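Local coordinates for protection of telomeres protein 1 (Schizosaccharomyces pombe, PDB 5USB), which binds single-stranded telomeric DNA to protect the 3'-end overhang and regulates telomerase and telomere length, this chain being one of its OB-fold DNA-binding domains, at residues A[68-73]-A[103-108]; A[90-95]-A[114-119]. The protein carries 1 engineered substitution. All coordinates share one frame; numbering follows the deposited sequence. Where two conformers were deposited one is given.

How the contacts relate
Contact 1 and contact 2 lie about 9 Å apart, centre to centre, on the same side of one OB-fold domain, and their segments interleave along the chain: 68-73, 90-95, 103-108, 114-119. Contact 1 is the parallel seam between strands 65-69 and 102-106. Contact 2 sits at the corner between strands 86-90 and 92-96, where the start of strand 117-121 joins. Strand 92-96 runs antiparallel to strand 102-106, so the same sheet carries both contacts, with the Arg93 carbonyl facing the Ile105 amide, and Met116 packs on His73. Both contacts also reach the second nucleotide, through Glu103 in contact 1 and Lys95 in contact 2, which form a long, weak ion pair.

Contact 1. Residues A[68-73]-A[103-108]. With nucleotides of chain B.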
loop_
_atom_site.group_PDB
_atom_site.type_symbol
_atom_site.label_atom_id
_atom_site.label_comp_id
_atom_site.label_asym_id
_atom_site.label_seq_id
_atom_site.Cartn_x
_atom_site.Cartn_y
_atom_site.Cartn_z
ATOM N N ILE A 68 -1.842 7.267 0.741
ATOM C CA ILE A 68 -1.638 8.560 1.384
ATOM C C ILE A 68 -2.346 8.578 2.730
ATOM O O ILE A 68 -3.546 8.304 2.810
ATOM C CB ILE A 68 -2.138 9.725 0.515
ATOM C CG1 ILE A 68 -1.569 9.608 -0.893
ATOM C CG2 ILE A 68 -1.786 11.073 1.192
ATOM C CD1 ILE A 68 -0.137 9.747 -0.941
ATOM N N LEU A 69 -1.585 8.911 3.786
ATOM C CA LEU A 69 -2.072 8.892 5.156
ATOM C C LEU A 69 -2.059 10.311 5.706
ATOM O O LEU A 69 -1.026 10.982 5.655
ATOM C CB LEU A 69 -1.190 7.995 6.023
ATOM C CG LEU A 69 -1.419 6.472 5.966
ATOM C CD1 LEU A 69 -1.171 5.863 4.613
ATOM C CD2 LEU A 69 -0.557 5.733 7.011
ATOM N N TRP A 70 -3.205 10.774 6.204
ATOM C CA TRP A 70 -3.308 12.103 6.789
ATOM C C TRP A 70 -3.602 12.028 8.279
ATOM O O TRP A 70 -4.084 11.020 8.796
ATOM C CB TRP A 70 -4.427 12.908 6.133
ATOM C CG TRP A 70 -4.074 13.571 4.842
ATOM C CD1 TRP A 70 -3.351 14.722 4.676
ATOM C CD2 TRP A 70 -4.473 13.156 3.542
ATOM N NE1 TRP A 70 -3.265 15.040 3.357
ATOM C CE2 TRP A 70 -3.949 14.091 2.632
ATOM C CE3 TRP A 70 -5.224 12.078 3.052
ATOM C CZ2 TRP A 70 -4.138 13.982 1.266
ATOM C CZ3 TRP A 70 -5.405 11.976 1.699
ATOM C CH2 TRP A 70 -4.869 12.927 0.817
ATOM N N ASP A 71 -3.332 13.140 8.951
ATOM C CA ASP A 71 -3.815 13.368 10.334
ATOM C C ASP A 71 -3.373 12.222 11.235
ATOM O O ASP A 71 -2.183 11.877 11.233
ATOM C CB ASP A 71 -5.322 13.575 10.296
ATOM C CG ASP A 71 -5.730 14.684 9.378
ATOM O OD1 ASP A 71 -6.720 14.485 8.664
ATOM O OD2 ASP A 71 -5.031 15.708 9.329
ATOM N N GLU A 72 -4.271 11.595 12.011
ATOM C CA GLU A 72 -3.833 10.584 12.971
ATOM C C GLU A 72 -3.117 9.427 12.291
ATOM O O GLU A 72 -2.237 8.800 12.880
ATOM C CB GLU A 72 -5.024 10.058 13.799
ATOM C CG GLU A 72 -6.099 9.265 13.088
ATOM C CD GLU A 72 -7.180 10.112 12.432
ATOM O OE1 GLU A 72 -6.988 11.326 12.219
ATOM O OE2 GLU A 72 -8.248 9.533 12.136
ATOM N N HIS A 73 -3.475 9.116 11.049
ATOM C CA HIS A 73 -2.812 7.997 10.379
ATOM C C HIS A 73 -1.361 8.333 10.077
ATOM O O HIS A 73 -0.473 7.474 10.169
ATOM C CB HIS A 73 -3.557 7.653 9.087
ATOM C CG HIS A 73 -5.040 7.616 9.233
ATOM N ND1 HIS A 73 -5.720 6.581 9.835
ATOM C CD2 HIS A 73 -5.978 8.522 8.871
ATOM C CE1 HIS A 73 -7.019 6.841 9.809
ATOM N NE2 HIS A 73 -7.202 8.015 9.239
ATOM N N GLU A 103 -5.146 4.722 -6.230
ATOM C CA GLU A 103 -4.403 5.012 -5.028
ATOM C C GLU A 103 -5.303 4.722 -3.835
ATOM O O GLU A 103 -6.518 4.579 -3.962
ATOM C CB GLU A 103 -3.882 6.463 -5.014
ATOM C CG GLU A 103 -4.950 7.510 -5.207
ATOM C CD GLU A 103 -4.423 8.939 -5.157
ATOM O OE1 GLU A 103 -3.221 9.139 -4.893
ATOM O OE2 GLU A 103 -5.240 9.861 -5.376
ATOM N N CYS A 104 -4.672 4.581 -2.682
ATOM C CA CYS A 104 -5.350 4.332 -1.423
ATOM C C CYS A 104 -5.206 5.553 -0.525
ATOM O O CYS A 104 -4.134 6.158 -0.450
ATOM C CB CYS A 104 -4.760 3.076 -0.786
ATOM S SG CYS A 104 -5.294 2.662 0.847
ATOM N N ILE A 105 -6.291 5.891 0.175
ATOM C CA ILE A 105 -6.367 7.110 0.958
ATOM C C ILE A 105 -6.828 6.763 2.358
ATOM O O ILE A 105 -7.783 5.996 2.533
ATOM C CB ILE A 105 -7.333 8.115 0.318
ATOM C CG1 ILE A 105 -6.856 8.508 -1.078
ATOM C CG2 ILE A 105 -7.464 9.306 1.214
ATOM C CD1 ILE A 105 -5.504 9.132 -1.141
ATOM N N LEU A 106 -6.145 7.329 3.361
ATOM C CA LEU A 106 -6.607 7.271 4.749
ATOM C C LEU A 106 -6.780 8.711 5.245
ATOM O O LEU A 106 -5.831 9.391 5.637
ATOM C CB LEU A 106 -5.662 6.460 5.627
ATOM C CG LEU A 106 -5.663 4.951 5.467
ATOM C CD1 LEU A 106 -4.936 4.538 4.213
ATOM C CD2 LEU A 106 -5.059 4.282 6.648
ATOM N N HIS A 107 -8.018 9.184 5.176
ATOM C CA HIS A 107 -8.365 10.521 5.619
ATOM C C HIS A 107 -8.506 10.545 7.139
ATOM O O HIS A 107 -8.900 9.573 7.755
ATOM C CB HIS A 107 -9.694 10.969 4.985
ATOM C CG HIS A 107 -9.612 11.275 3.516
ATOM N ND1 HIS A 107 -8.979 12.395 3.023
ATOM C CD2 HIS A 107 -10.146 10.640 2.443
ATOM C CE1 HIS A 107 -9.095 12.418 1.705
ATOM N NE2 HIS A 107 -9.801 11.365 1.331
ATOM N N GLY A 108 -8.169 11.680 7.733
ATOM C CA GLY A 108 -8.410 11.863 9.146
ATOM C C GLY A 108 -9.863 11.561 9.441
ATOM O O GLY A 108 -10.737 12.018 8.694
ATOM O "O5'" G B 1 -9.783 18.339 -1.077
ATOM C "C5'" G B 1 -8.668 17.695 -0.457
ATOM C "C4'" G B 1 -7.695 18.747 -0.003
ATOM O "O4'" G B 1 -7.583 18.733 1.435
ATOM C "C3'" G B 1 -6.275 18.582 -0.486
ATOM O "O3'" G B 1 -5.766 19.880 -0.440
ATOM C "C2'" G B 1 -5.643 17.673 0.575
ATOM O "O2'" G B 1 -4.281 17.750 0.945
ATOM C "C1'" G B 1 -6.428 18.018 1.824
ATOM N N9 G B 1 -6.869 16.822 2.512
ATOM C C8 G B 1 -7.649 15.814 2.007
ATOM N N7 G B 1 -7.944 14.904 2.891
ATOM C C5 G B 1 -7.345 15.356 4.056
ATOM C C6 G B 1 -7.317 14.785 5.348
ATOM O O6 G B 1 -7.845 13.750 5.731
ATOM N N1 G B 1 -6.575 15.557 6.235
ATOM C C2 G B 1 -5.935 16.726 5.913
ATOM N N2 G B 1 -5.258 17.322 6.899
ATOM N N3 G B 1 -5.956 17.273 4.709
ATOM C C4 G B 1 -6.673 16.537 3.834
ATOM P P DG B 2 -5.322 20.582 -1.752
ATOM O OP1 DG B 2 -4.969 21.971 -1.399
ATOM O OP2 DG B 2 -6.309 20.302 -2.801
ATOM O "O5'" DG B 2 -3.972 19.834 -2.124
ATOM C "C5'" DG B 2 -2.832 19.934 -1.275
ATOM C "C4'" DG B 2 -1.834 18.875 -1.672
ATOM O "O4'" DG B 2 -2.145 17.601 -1.080
ATOM C "C3'" DG B 2 -1.793 18.586 -3.162
ATOM O "O3'" DG B 2 -0.982 19.595 -3.731
ATOM C "C2'" DG B 2 -1.150 17.211 -3.186
ATOM C "C1'" DG B 2 -1.715 16.549 -1.945
ATOM N N9 DG B 2 -2.861 15.685 -2.184
ATOM C C8 DG B 2 -4.164 16.010 -1.934
ATOM N N7 DG B 2 -4.999 15.056 -2.230
ATOM C C5 DG B 2 -4.199 14.052 -2.744
ATOM C C6 DG B 2 -4.548 12.777 -3.247
ATOM O O6 DG B 2 -5.662 12.261 -3.313
ATOM N N1 DG B 2 -3.430 12.076 -3.685
ATOM C C2 DG B 2 -2.140 12.537 -3.616
ATOM N N2 DG B 2 -1.196 11.712 -4.064
ATOM N N3 DG B 2 -1.803 13.729 -3.152
ATOM C C4 DG B 2 -2.875 14.427 -2.731
#
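Leu106 faces segment 68-73 with both its backbone and its side chain. Its N donates to Ile68 O over 2.8 Å, its O accepts from Trp70 N, and Ile68 N in turn reaches Cys104 O, giving a parallel ladder. On one face of the sheet Leu106 CD1 lies beside Leu69 CD1, while Leu106 CB sits over one face of the His73 imidazole as a CH-pi contact; the CG of Glu72 covers the other face. His73 NE2 donates to His107 O across 2.7 Å, a bent bond approaching from well above the carbonyl plane. On the other sheet face Ile68 CB packs 3.8 Å from Ile105 CD1. With CG2 anti to the backbone N, Ile68 puts that methyl under the Trp70 indole, whose opposite face, in the conformer described, carries the base of G1 of chain B; Ile105 CG2 abuts the indole rim. Beyond the bridged pairs, Gly108 CA lies against Asp71 OD1 at 3.2 Å, and the two residues grip the same base. Asp71 OD1 accepts from G1 N1 (2.7 Å) and Asp71 OD2 from G1 N2, both bonds nearly straight, while Gly108 N donates to G1 O6 at 2.9 Å. His107 ND1 adds a bond to O6 and a weak one to N7 of G1, so the base is read along two edges. Earlier on strand 102-106, Glu103 OE1 takes N1 of DG2 of chain B at 3.2 Å and, weakly, its N2. Parallel pairing of these two strands is the closure of an OB-fold barrel, and here its end builds a guanine-recognition site.

Contact 2. Residues A[90-95]-A[114-119]; sequences KNVRTK and YNMSIE. With nucleotides of chain B.
Two amides meet here, those of Asn91 and Asn115, with planes turned 35° apart and their ND2 atoms 3.6 Å from each other. Asn91 ND2 donates weakly to the backbone O of Asn115 at 3.4 Å, while its OD1 accepts from Arg14, which probably helps to set the rotation of the group. Asn91 CG stands anti to the carbonyl carbon (chi1 -57°), a torsion that carries the amide across to segment 114-119. Next to it Met116 lies against the backbone: its CG comes 3.2 Å from Asn91 O, and its SD lies near Val92 CA, at the limit of contact. Between these two segments the only beta bridge is Lys90 with Ser117, an antiparallel hydrogen-bonded pair with Lys90 N to Ser117 O at 3.0 Å and Ser117 N to Lys90 O at 3.1 Å. Ser117 OG rests alongside Lys90 CB at 3.5 Å. At the far end of segment 90-95, away from 114-119, Lys95 NZ donates to O6 of DG2 of chain B, though the bond is so short that its exact length is doubtful. Asn91 and Val92 both face Cys15 in a G1 beta bulge, and the chain turns a corner here: strand 86-90, before the corner, pairs with 117-121, strand 92-96, after it, with 102-106, both pair antiparallel with 14-26, and helix 72-77 packs against Met116 and Ile118.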
loop_
_atom_site.group_PDB
_atom_site.type_symbol
_atom_site.label_atom_id
_atom_site.label_comp_id
_atom_site.label_asym_id
_atom_site.label_seq_id
_atom_site.Cartn_x
_atom_site.Cartn_y
_atom_site.Cartn_z
ATOM N N LYS A 90 -7.003 -2.241 6.725
ATOM C CA LYS A 90 -8.375 -2.695 6.898
ATOM C C LYS A 90 -9.323 -1.549 6.605
ATOM O O LYS A 90 -9.137 -0.437 7.101
ATOM C CB LYS A 90 -8.591 -3.234 8.314
ATOM C CG LYS A 90 -7.934 -4.553 8.543
ATOM C CD LYS A 90 -8.100 -5.051 9.961
ATOM C CE LYS A 90 -7.282 -6.279 10.205
ATOM N NZ LYS A 90 -7.113 -6.555 11.669
ATOM N N ASN A 91 -10.271 -1.806 5.701
ATOM C CA ASN A 91 -11.367 -0.900 5.406
ATOM C C ASN A 91 -10.884 0.441 4.878
ATOM O O ASN A 91 -11.494 1.481 5.114
ATOM C CB ASN A 91 -12.262 -0.726 6.638
ATOM C CG ASN A 91 -12.786 -2.045 7.122
ATOM O OD1 ASN A 91 -13.289 -2.830 6.330
ATOM N ND2 ASN A 91 -12.591 -2.346 8.404
ATOM N N VAL A 92 -9.826 0.413 4.102
ATOM C CA VAL A 92 -9.305 1.614 3.486
ATOM C C VAL A 92 -10.005 1.844 2.161
ATOM O O VAL A 92 -10.594 0.945 1.561
ATOM C CB VAL A 92 -7.776 1.527 3.327
ATOM C CG1 VAL A 92 -7.120 1.451 4.688
ATOM C CG2 VAL A 92 -7.382 0.337 2.475
ATOM N N ARG A 93 -10.015 3.100 1.779
ATOM C CA ARG A 93 -10.726 3.602 0.631
ATOM C C ARG A 93 -9.790 3.733 -0.558
ATOM O O ARG A 93 -8.614 4.083 -0.402
ATOM C CB ARG A 93 -11.294 4.962 1.013
ATOM C CG ARG A 93 -12.188 5.547 0.057
ATOM C CD ARG A 93 -13.513 4.861 0.055
ATOM N NE ARG A 93 -14.146 5.311 -1.150
ATOM C CZ ARG A 93 -15.262 4.846 -1.677
ATOM N NH1 ARG A 93 -15.964 3.851 -1.112
ATOM N NH2 ARG A 93 -15.639 5.408 -2.812
ATOM N N THR A 94 -10.281 3.408 -1.744
ATOM C CA THR A 94 -9.500 3.624 -2.947
ATOM C C THR A 94 -10.119 4.726 -3.801
ATOM O O THR A 94 -11.312 5.032 -3.715
ATOM C CB THR A 94 -9.418 2.354 -3.777
ATOM O OG1 THR A 94 -10.730 2.053 -4.253
ATOM C CG2 THR A 94 -8.925 1.210 -2.957
ATOM N N LYS A 95 -9.279 5.340 -4.619
ATOM C CA LYS A 95 -9.726 6.366 -5.545
ATOM C C LYS A 95 -8.823 6.318 -6.759
ATOM O O LYS A 95 -7.881 5.518 -6.843
ATOM C CB LYS A 95 -9.720 7.756 -4.909
ATOM C CG LYS A 95 -8.362 8.233 -4.447
ATOM C CD LYS A 95 -8.407 9.642 -3.902
ATOM C CE LYS A 95 -8.470 10.661 -5.008
ATOM N NZ LYS A 95 -7.794 11.904 -4.590
ATOM N N TYR A 114 -15.605 5.681 9.603
ATOM C CA TYR A 114 -15.270 4.635 8.662
ATOM C C TYR A 114 -14.530 3.361 9.071
ATOM O O TYR A 114 -14.402 2.551 8.262
ATOM C CB TYR A 114 -14.528 5.329 7.526
ATOM C CG TYR A 114 -15.275 6.533 6.982
ATOM C CD1 TYR A 114 -16.462 6.378 6.313
ATOM C CD2 TYR A 114 -14.776 7.806 7.127
ATOM C CE1 TYR A 114 -17.131 7.465 5.816
ATOM C CE2 TYR A 114 -15.438 8.888 6.654
ATOM C CZ TYR A 114 -16.632 8.720 5.990
ATOM O OH TYR A 114 -17.311 9.815 5.489
ATOM N N ASN A 115 -14.000 3.253 10.287
ATOM C CA ASN A 115 -13.294 2.084 10.847
ATOM C C ASN A 115 -11.993 1.583 10.152
ATOM O O ASN A 115 -11.717 0.440 10.110
ATOM C CB ASN A 115 -14.223 0.926 11.033
ATOM C CG ASN A 115 -13.617 -0.166 11.869
ATOM O OD1 ASN A 115 -12.785 0.083 12.677
ATOM N ND2 ASN A 115 -13.969 -1.380 11.590
ATOM N N MET A 116 -11.206 2.493 9.654
ATOM C CA MET A 116 -10.000 2.080 9.011
ATOM C C MET A 116 -8.868 1.845 9.977
ATOM O O MET A 116 -8.839 2.383 11.038
ATOM C CB MET A 116 -9.533 3.110 8.063
ATOM C CG MET A 116 -10.621 3.710 7.296
ATOM S SD MET A 116 -9.743 4.737 6.212
ATOM C CE MET A 116 -9.236 6.024 7.316
ATOM N N SER A 117 -7.930 1.015 9.549
ATOM C CA SER A 117 -6.756 0.823 10.322
ATOM C C SER A 117 -5.600 0.342 9.467
ATOM O O SER A 117 -5.784 -0.147 8.418
ATOM C CB SER A 117 -6.950 -0.177 11.439
ATOM O OG SER A 117 -7.289 -1.416 10.974
ATOM N N ILE A 118 -4.410 0.562 9.958
ATOM C CA ILE A 118 -3.224 0.032 9.372
ATOM C C ILE A 118 -2.344 -0.360 10.535
ATOM O O ILE A 118 -2.190 0.388 11.444
ATOM C CB ILE A 118 -2.475 0.993 8.461
ATOM C CG1 ILE A 118 -1.099 0.423 8.156
ATOM C CG2 ILE A 118 -2.349 2.340 9.086
ATOM C CD1 ILE A 118 -0.406 1.156 7.041
ATOM N N GLU A 119 -1.845 -1.567 10.498
ATOM C CA GLU A 119 -0.977 -2.032 11.521
ATOM C C GLU A 119 0.153 -2.879 10.918
ATOM O O GLU A 119 0.036 -3.422 9.868
ATOM C CB GLU A 119 -1.715 -2.835 12.590
ATOM C CG GLU A 119 -2.754 -2.064 13.410
ATOM C CD GLU A 119 -2.177 -1.097 14.464
ATOM O OE1 GLU A 119 -0.995 -0.898 14.467
ATOM O OE2 GLU A 119 -2.935 -0.542 15.294
ATOM P P DG B 2 -5.322 20.582 -1.752
ATOM O OP1 DG B 2 -4.969 21.971 -1.399
ATOM O OP2 DG B 2 -6.309 20.302 -2.801
ATOM O "O5'" DG B 2 -3.972 19.834 -2.124
ATOM C "C5'" DG B 2 -2.832 19.934 -1.275
ATOM C "C4'" DG B 2 -1.834 18.875 -1.672
ATOM O "O4'" DG B 2 -2.145 17.601 -1.080
ATOM C "C3'" DG B 2 -1.793 18.586 -3.162
ATOM O "O3'" DG B 2 -0.982 19.595 -3.731
ATOM C "C2'" DG B 2 -1.150 17.211 -3.186
ATOM C "C1'" DG B 2 -1.715 16.549 -1.945
ATOM N N9 DG B 2 -2.861 15.685 -2.184
ATOM C C8 DG B 2 -4.164 16.010 -1.934
ATOM N N7 DG B 2 -4.999 15.056 -2.230
ATOM C C5 DG B 2 -4.199 14.052 -2.744
ATOM C C6 DG B 2 -4.548 12.777 -3.247
ATOM O O6 DG B 2 -5.662 12.261 -3.313
ATOM N N1 DG B 2 -3.430 12.076 -3.685
ATOM C C2 DG B 2 -2.140 12.537 -3.616
ATOM N N2 DG B 2 -1.196 11.712 -4.064
ATOM N N3 DG B 2 -1.803 13.729 -3.152
ATOM C C4 DG B 2 -2.875 14.427 -2.731
#